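Local coordinates for protein aminoglycoside 6-adenylyltransferase (Bacillus subtilis, PDB 2PBE) that transfers a nucleotide from ATP or GTP to O-6 of streptomycin, adenylylating it with ATP, and so mediates bacterial resistance to this antibiotic, at residues I71-P76 / F90-L95; E160-S165 / T247-F252. One frame throughout, in Å; residues are numbered along the deposited sequence.

Contact 1 (I71-P76 / F90-L95); sequences IMMQKP and FSYIIL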
loop_
_atom_site.group_PDB
_atom_site.type_symbol
_atom_site.label_atom_id
_atom_site.label_comp_id
_atom_site.label_asym_id
_atom_site.label_seq_id
_atom_site.Cartn_x
_atom_site.Cartn_y
_atom_site.Cartn_z
ATOM N N ILE A 71 -14.558 18.013 18.573
ATOM C CA ILE A 71 -15.697 18.768 19.070
ATOM C C ILE A 71 -16.324 17.937 20.197
ATOM O O ILE A 71 -16.670 18.469 21.244
ATOM C CB ILE A 71 -16.712 19.020 17.927
ATOM C CG1 ILE A 71 -16.070 19.945 16.890
ATOM C CG2 ILE A 71 -18.007 19.598 18.478
ATOM C CD1 ILE A 71 -16.839 20.105 15.612
HETATM N N MSE A 72 -16.468 16.633 19.980
HETATM C CA MSE A 72 -17.003 15.747 21.016
HETATM C C MSE A 72 -16.798 14.295 20.635
HETATM O O MSE A 72 -16.337 13.998 19.527
HETATM C CB MSE A 72 -18.486 16.002 21.247
HETATM C CG MSE A 72 -19.348 15.454 20.149
HETATM SE SE MSE A 72 -21.240 15.639 20.462
HETATM C CE MSE A 72 -21.792 15.758 18.656
HETATM N N MSE A 73 -17.172 13.387 21.536
HETATM C CA MSE A 73 -16.993 11.973 21.276
HETATM C C MSE A 73 -18.008 11.127 22.013
HETATM O O MSE A 73 -18.488 11.509 23.074
HETATM C CB MSE A 73 -15.579 11.600 21.704
HETATM C CG MSE A 73 -15.261 10.133 21.682
HETATM SE SE MSE A 73 -13.484 9.872 22.413
HETATM C CE MSE A 73 -13.897 9.558 24.279
ATOM N N GLN A 74 -18.318 9.961 21.441
ATOM C CA GLN A 74 -19.259 9.030 22.051
ATOM C C GLN A 74 -18.640 7.633 22.106
ATOM O O GLN A 74 -18.004 7.192 21.140
ATOM C CB GLN A 74 -20.578 8.996 21.261
ATOM C CG GLN A 74 -21.625 8.014 21.808
ATOM C CD GLN A 74 -22.961 8.088 21.075
ATOM O OE1 GLN A 74 -23.620 9.138 21.052
ATOM N NE2 GLN A 74 -23.368 6.971 20.462
ATOM N N LYS A 75 -18.788 6.961 23.245
ATOM C CA LYS A 75 -18.276 5.601 23.411
ATOM C C LYS A 75 -19.525 4.757 23.691
ATOM O O LYS A 75 -19.928 4.586 24.841
ATOM C CB LYS A 75 -17.270 5.530 24.558
ATOM C CG LYS A 75 -16.019 6.359 24.309
ATOM C CD LYS A 75 -14.935 6.162 25.360
ATOM C CE LYS A 75 -15.209 6.906 26.651
ATOM N NZ LYS A 75 -14.255 6.507 27.740
ATOM N N PRO A 76 -20.153 4.221 22.621
ATOM C CA PRO A 76 -21.366 3.397 22.662
ATOM C C PRO A 76 -21.392 2.183 23.587
ATOM O O PRO A 76 -22.466 1.774 24.040
ATOM C CB PRO A 76 -21.548 2.988 21.204
ATOM C CG PRO A 76 -20.970 4.121 20.463
ATOM C CD PRO A 76 -19.702 4.355 21.224
ATOM N N PHE A 90 -15.604 -2.482 21.101
ATOM C CA PHE A 90 -15.578 -1.225 21.810
ATOM C C PHE A 90 -15.274 -0.238 20.701
ATOM O O PHE A 90 -14.291 -0.386 19.974
ATOM C CB PHE A 90 -14.465 -1.202 22.856
ATOM C CG PHE A 90 -14.699 -0.193 23.941
ATOM C CD1 PHE A 90 -15.649 -0.434 24.951
ATOM C CD2 PHE A 90 -14.001 1.026 23.940
ATOM C CE1 PHE A 90 -15.904 0.532 25.958
ATOM C CE2 PHE A 90 -14.244 2.013 24.943
ATOM C CZ PHE A 90 -15.203 1.760 25.956
ATOM N N SER A 91 -16.128 0.759 20.551
ATOM C CA SER A 91 -15.914 1.726 19.502
ATOM C C SER A 91 -15.934 3.150 20.014
ATOM O O SER A 91 -16.215 3.402 21.179
ATOM C CB SER A 91 -16.973 1.538 18.440
ATOM O OG SER A 91 -18.249 1.622 19.027
ATOM N N TYR A 92 -15.638 4.079 19.118
ATOM C CA TYR A 92 -15.605 5.491 19.430
ATOM C C TYR A 92 -16.214 6.219 18.252
ATOM O O TYR A 92 -15.975 5.839 17.110
ATOM C CB TYR A 92 -14.163 5.959 19.586
ATOM C CG TYR A 92 -13.353 5.197 20.611
ATOM C CD1 TYR A 92 -13.244 5.676 21.945
ATOM C CD2 TYR A 92 -12.681 3.990 20.269
ATOM C CE1 TYR A 92 -12.478 4.974 22.918
ATOM C CE2 TYR A 92 -11.915 3.263 21.236
ATOM C CZ TYR A 92 -11.819 3.769 22.561
ATOM O OH TYR A 92 -11.085 3.102 23.512
ATOM N N ILE A 93 -17.027 7.237 18.507
ATOM C CA ILE A 93 -17.572 8.006 17.400
ATOM C C ILE A 93 -17.021 9.380 17.711
ATOM O O ILE A 93 -17.321 9.943 18.771
ATOM C CB ILE A 93 -19.128 8.051 17.358
ATOM C CG1 ILE A 93 -19.688 6.709 16.884
ATOM C CG2 ILE A 93 -19.601 9.113 16.365
ATOM C CD1 ILE A 93 -19.520 5.587 17.845
ATOM N N ILE A 94 -16.184 9.902 16.821
ATOM C CA ILE A 94 -15.575 11.201 17.032
ATOM C C ILE A 94 -15.979 12.215 15.975
ATOM O O ILE A 94 -16.058 11.894 14.779
ATOM C CB ILE A 94 -14.024 11.086 17.032
ATOM C CG1 ILE A 94 -13.581 10.033 18.040
ATOM C CG2 ILE A 94 -13.384 12.425 17.418
ATOM C CD1 ILE A 94 -12.107 9.666 17.928
ATOM N N LEU A 95 -16.230 13.436 16.432
ATOM C CA LEU A 95 -16.551 14.523 15.534
ATOM C C LEU A 95 -15.362 15.456 15.666
ATOM O O LEU A 95 -15.213 16.143 16.674
ATOM C CB LEU A 95 -17.841 15.236 15.950
ATOM C CG LEU A 95 -18.188 16.376 14.975
ATOM C CD1 LEU A 95 -18.486 15.819 13.608
ATOM C CD2 LEU A 95 -19.348 17.190 15.491
#
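Ile71 and Met72 both face Leu95 in a classic beta bulge, near the start of an antiparallel hairpin whose first strand, 70-74, lies at the edge of the mixed sheet. Leu95 serves both: its O accepts from Ile71 N at 2.7 Å, and its N donates to Met72 O at 3.1 Å. Beyond the bulge, Gln74 and Ile93 form a hydrogen-bonded pair, with Gln74 N to Ile93 O at 2.9 Å and Ile93 N to Gln74 O at 2.8 Å. Between these comes the non-hydrogen-bonded pair Met73 and Ile94, whose side chains lie side by side, CG of Met73 against CG1 of Ile94. Both residues here named Met are selenomethionine; the unbranched chain of Met73 runs extended as far as SE, which lies 4.2 Å from Tyr92 CD1, and bends only beyond it.

Lys75 suits its place because it pairs an aliphatic chain with a charged end. Its CG lies anti to the carbonyl carbon (chi1 -64°), and the aliphatic chain runs alongside Tyr92, CD being 3.7 Å from CE1, while NZ reaches Asp61 in a salt bridge. Away from strand 70-74, strand 90-96 is hydrogen-bonded through its backbone to strand 101-108. Pro76 ends the segment with its ring crossing Ile93, CG against CD1. At the bulge, the branched Ile71 and Leu95 meet through methyls, CD1 of Ile71 lying 3.8 Å from CD2 of Leu95.

Contact 2 (E160-S165 / T247-F252); sequences EFWMVS and TCYALF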
loop_
_atom_site.group_PDB
_atom_site.type_symbol
_atom_site.label_atom_id
_atom_site.label_comp_id
_atom_site.label_asym_id
_atom_site.label_seq_id
_atom_site.Cartn_x
_atom_site.Cartn_y
_atom_site.Cartn_z
ATOM N N GLU A 160 5.592 -8.756 -16.924
ATOM C CA GLU A 160 4.810 -7.578 -17.278
ATOM C C GLU A 160 5.666 -6.327 -17.344
ATOM O O GLU A 160 5.568 -5.533 -18.285
ATOM C CB GLU A 160 3.688 -7.366 -16.255
ATOM C CG GLU A 160 2.756 -6.190 -16.547
ATOM C CD GLU A 160 1.860 -6.404 -17.767
ATOM O OE1 GLU A 160 0.973 -5.554 -18.004
ATOM O OE2 GLU A 160 2.043 -7.410 -18.492
ATOM N N PHE A 161 6.506 -6.149 -16.329
ATOM C CA PHE A 161 7.390 -4.992 -16.270
ATOM C C PHE A 161 8.195 -4.831 -17.553
ATOM O O PHE A 161 8.071 -3.838 -18.255
ATOM C CB PHE A 161 8.382 -5.122 -15.127
ATOM C CG PHE A 161 9.337 -3.967 -15.030
ATOM C CD1 PHE A 161 8.928 -2.774 -14.417
ATOM C CD2 PHE A 161 10.626 -4.041 -15.587
ATOM C CE1 PHE A 161 9.787 -1.654 -14.349
ATOM C CE2 PHE A 161 11.506 -2.924 -15.530
ATOM C CZ PHE A 161 11.069 -1.724 -14.901
ATOM N N TRP A 162 9.031 -5.821 -17.844
ATOM C CA TRP A 162 9.871 -5.752 -19.022
ATOM C C TRP A 162 9.117 -5.772 -20.341
ATOM O O TRP A 162 9.524 -5.090 -21.289
ATOM C CB TRP A 162 10.915 -6.859 -18.967
ATOM C CG TRP A 162 11.823 -6.705 -17.797
ATOM C CD1 TRP A 162 11.726 -7.358 -16.594
ATOM C CD2 TRP A 162 12.923 -5.806 -17.676
ATOM N NE1 TRP A 162 12.701 -6.917 -15.729
ATOM C CE2 TRP A 162 13.451 -5.965 -16.358
ATOM C CE3 TRP A 162 13.523 -4.873 -18.548
ATOM C CZ2 TRP A 162 14.565 -5.225 -15.873
ATOM C CZ3 TRP A 162 14.649 -4.113 -18.070
ATOM C CH2 TRP A 162 15.150 -4.306 -16.733
HETATM N N MSE A 163 8.025 -6.529 -20.415
HETATM C CA MSE A 163 7.277 -6.576 -21.658
HETATM C C MSE A 163 6.656 -5.244 -22.007
HETATM O O MSE A 163 6.900 -4.713 -23.089
HETATM C CB MSE A 163 6.191 -7.648 -21.605
HETATM C CG MSE A 163 5.406 -7.820 -22.923
HETATM SE SE MSE A 163 6.492 -8.327 -24.494
HETATM C CE MSE A 163 6.347 -10.270 -24.433
ATOM N N VAL A 164 5.853 -4.701 -21.103
ATOM C CA VAL A 164 5.196 -3.444 -21.369
ATOM C C VAL A 164 6.261 -2.371 -21.543
ATOM O O VAL A 164 6.058 -1.347 -22.209
ATOM C CB VAL A 164 4.258 -3.087 -20.231
ATOM C CG1 VAL A 164 3.659 -1.708 -20.449
ATOM C CG2 VAL A 164 3.160 -4.145 -20.143
ATOM N N SER A 165 7.411 -2.630 -20.943
ATOM C CA SER A 165 8.517 -1.704 -21.021
ATOM C C SER A 165 8.942 -1.467 -22.474
ATOM O O SER A 165 9.343 -0.350 -22.838
ATOM C CB SER A 165 9.689 -2.258 -20.221
ATOM O OG SER A 165 10.734 -1.329 -20.193
ATOM N N THR A 247 15.700 4.720 -15.531
ATOM C CA THR A 247 15.720 4.837 -14.075
ATOM C C THR A 247 14.857 3.715 -13.480
ATOM O O THR A 247 15.253 3.094 -12.501
ATOM C CB THR A 247 15.250 6.254 -13.631
ATOM O OG1 THR A 247 16.213 7.216 -14.078
ATOM C CG2 THR A 247 15.107 6.356 -12.098
ATOM N N CYS A 248 13.699 3.453 -14.080
ATOM C CA CYS A 248 12.832 2.369 -13.631
ATOM C C CYS A 248 13.582 1.045 -13.801
ATOM O O CYS A 248 13.464 0.138 -12.978
ATOM C CB CYS A 248 11.550 2.340 -14.448
ATOM S SG CYS A 248 10.495 3.788 -14.173
ATOM N N TYR A 249 14.357 0.943 -14.877
ATOM C CA TYR A 249 15.158 -0.253 -15.148
ATOM C C TYR A 249 16.094 -0.522 -13.983
ATOM O O TYR A 249 16.081 -1.604 -13.383
ATOM C CB TYR A 249 16.012 -0.067 -16.418
ATOM C CG TYR A 249 15.304 -0.376 -17.717
ATOM C CD1 TYR A 249 13.885 -0.368 -17.790
ATOM C CD2 TYR A 249 16.036 -0.687 -18.891
ATOM C CE1 TYR A 249 13.214 -0.661 -18.985
ATOM C CE2 TYR A 249 15.364 -0.996 -20.120
ATOM C CZ TYR A 249 13.946 -0.979 -20.151
ATOM O OH TYR A 249 13.260 -1.284 -21.310
ATOM N N ALA A 250 16.902 0.492 -13.681
ATOM C CA ALA A 250 17.881 0.426 -12.608
ATOM C C ALA A 250 17.237 0.012 -11.298
ATOM O O ALA A 250 17.734 -0.866 -10.600
ATOM C CB ALA A 250 18.549 1.774 -12.461
ATOM N N LEU A 251 16.110 0.640 -10.967
ATOM C CA LEU A 251 15.426 0.326 -9.728
ATOM C C LEU A 251 14.741 -1.028 -9.728
ATOM O O LEU A 251 14.650 -1.671 -8.687
ATOM C CB LEU A 251 14.421 1.415 -9.399
ATOM C CG LEU A 251 15.083 2.695 -8.891
ATOM C CD1 LEU A 251 14.068 3.806 -8.779
ATOM C CD2 LEU A 251 15.736 2.429 -7.527
ATOM N N PHE A 252 14.267 -1.469 -10.890
ATOM C CA PHE A 252 13.586 -2.757 -10.936
ATOM C C PHE A 252 14.559 -3.896 -10.751
ATOM O O PHE A 252 14.213 -4.911 -10.155
ATOM C CB PHE A 252 12.842 -2.970 -12.261
ATOM C CG PHE A 252 11.748 -3.989 -12.156
ATOM C CD1 PHE A 252 10.571 -3.677 -11.461
ATOM C CD2 PHE A 252 11.893 -5.273 -12.714
ATOM C CE1 PHE A 252 9.520 -4.639 -11.314
ATOM C CE2 PHE A 252 10.851 -6.264 -12.581
ATOM C CZ PHE A 252 9.661 -5.938 -11.875
#
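Helices 151-173 and 238-263 run antiparallel here, their short segments 160-165 and 247-252 inclined at 164° with axes 11.8 Å apart, a separation that large aromatic side chains span. Phe161 and Phe252 span it from both helices. Each has CG anti to its own backbone N (chi1 179° for Phe161), which carries the ring out toward the other helix, so that the two side chains slide past each other in opposite directions. The rings lie in a face-to-face stack, centroids 3.7 Å apart and planes only 4° from parallel. Because they overlap head to tail, each CB also sits over the partner's face: Phe161 CB is 3.9 Å from the centroid of the Phe252 ring, a CH-pi contact repeated by Phe252 CB over the Phe161 ring.

Trp162 is set differently. Its indole crosses Tyr249 and turns its edge to the face of the phenol ring, with CZ3 3.5 Å above the plane and over its centre; the six-membered ring and the phenol ring have centroids 4.7 Å apart. At its other end the indole comes near Phe252, where NE1 lies 3.5 Å from CD2, but these rings meet obliquely. The small side chain of Cys248 brings CB within 4.1 Å of Phe161 CZ. Tyr249 OH ends near Ser165 OG, a pairing left doubtful by the model.

All the touching residues are buried. Helix 270-283 covers Trp162 through Ile274 and meets Tyr249 at Thr278, while helix 177-204 packs Val188 on Phe161 and Met195 on Phe252. The four rings thus form an aromatic cluster between two antiparallel helices, in the core of the helical part of the fold.

From the N terminus, the chain first reaches contact 1, which closes a short loop: residues 77-89, without helix or strand, connect the two hairpin strands at the edge of the sheet. It then runs through strand 101-108 and later elements before contact 2 opens, so the two contacts stand in series, neither enclosing nor crossing the other. Contact 2 closes a far longer loop: 81 residues, mostly helical and including helix 177-204, separate its segments. Contact 1 belongs to the sheet part of the fold, contact 2 to the helical part. They lie on opposite sides of the chain's centre, their nearest atoms about 38 Å apart.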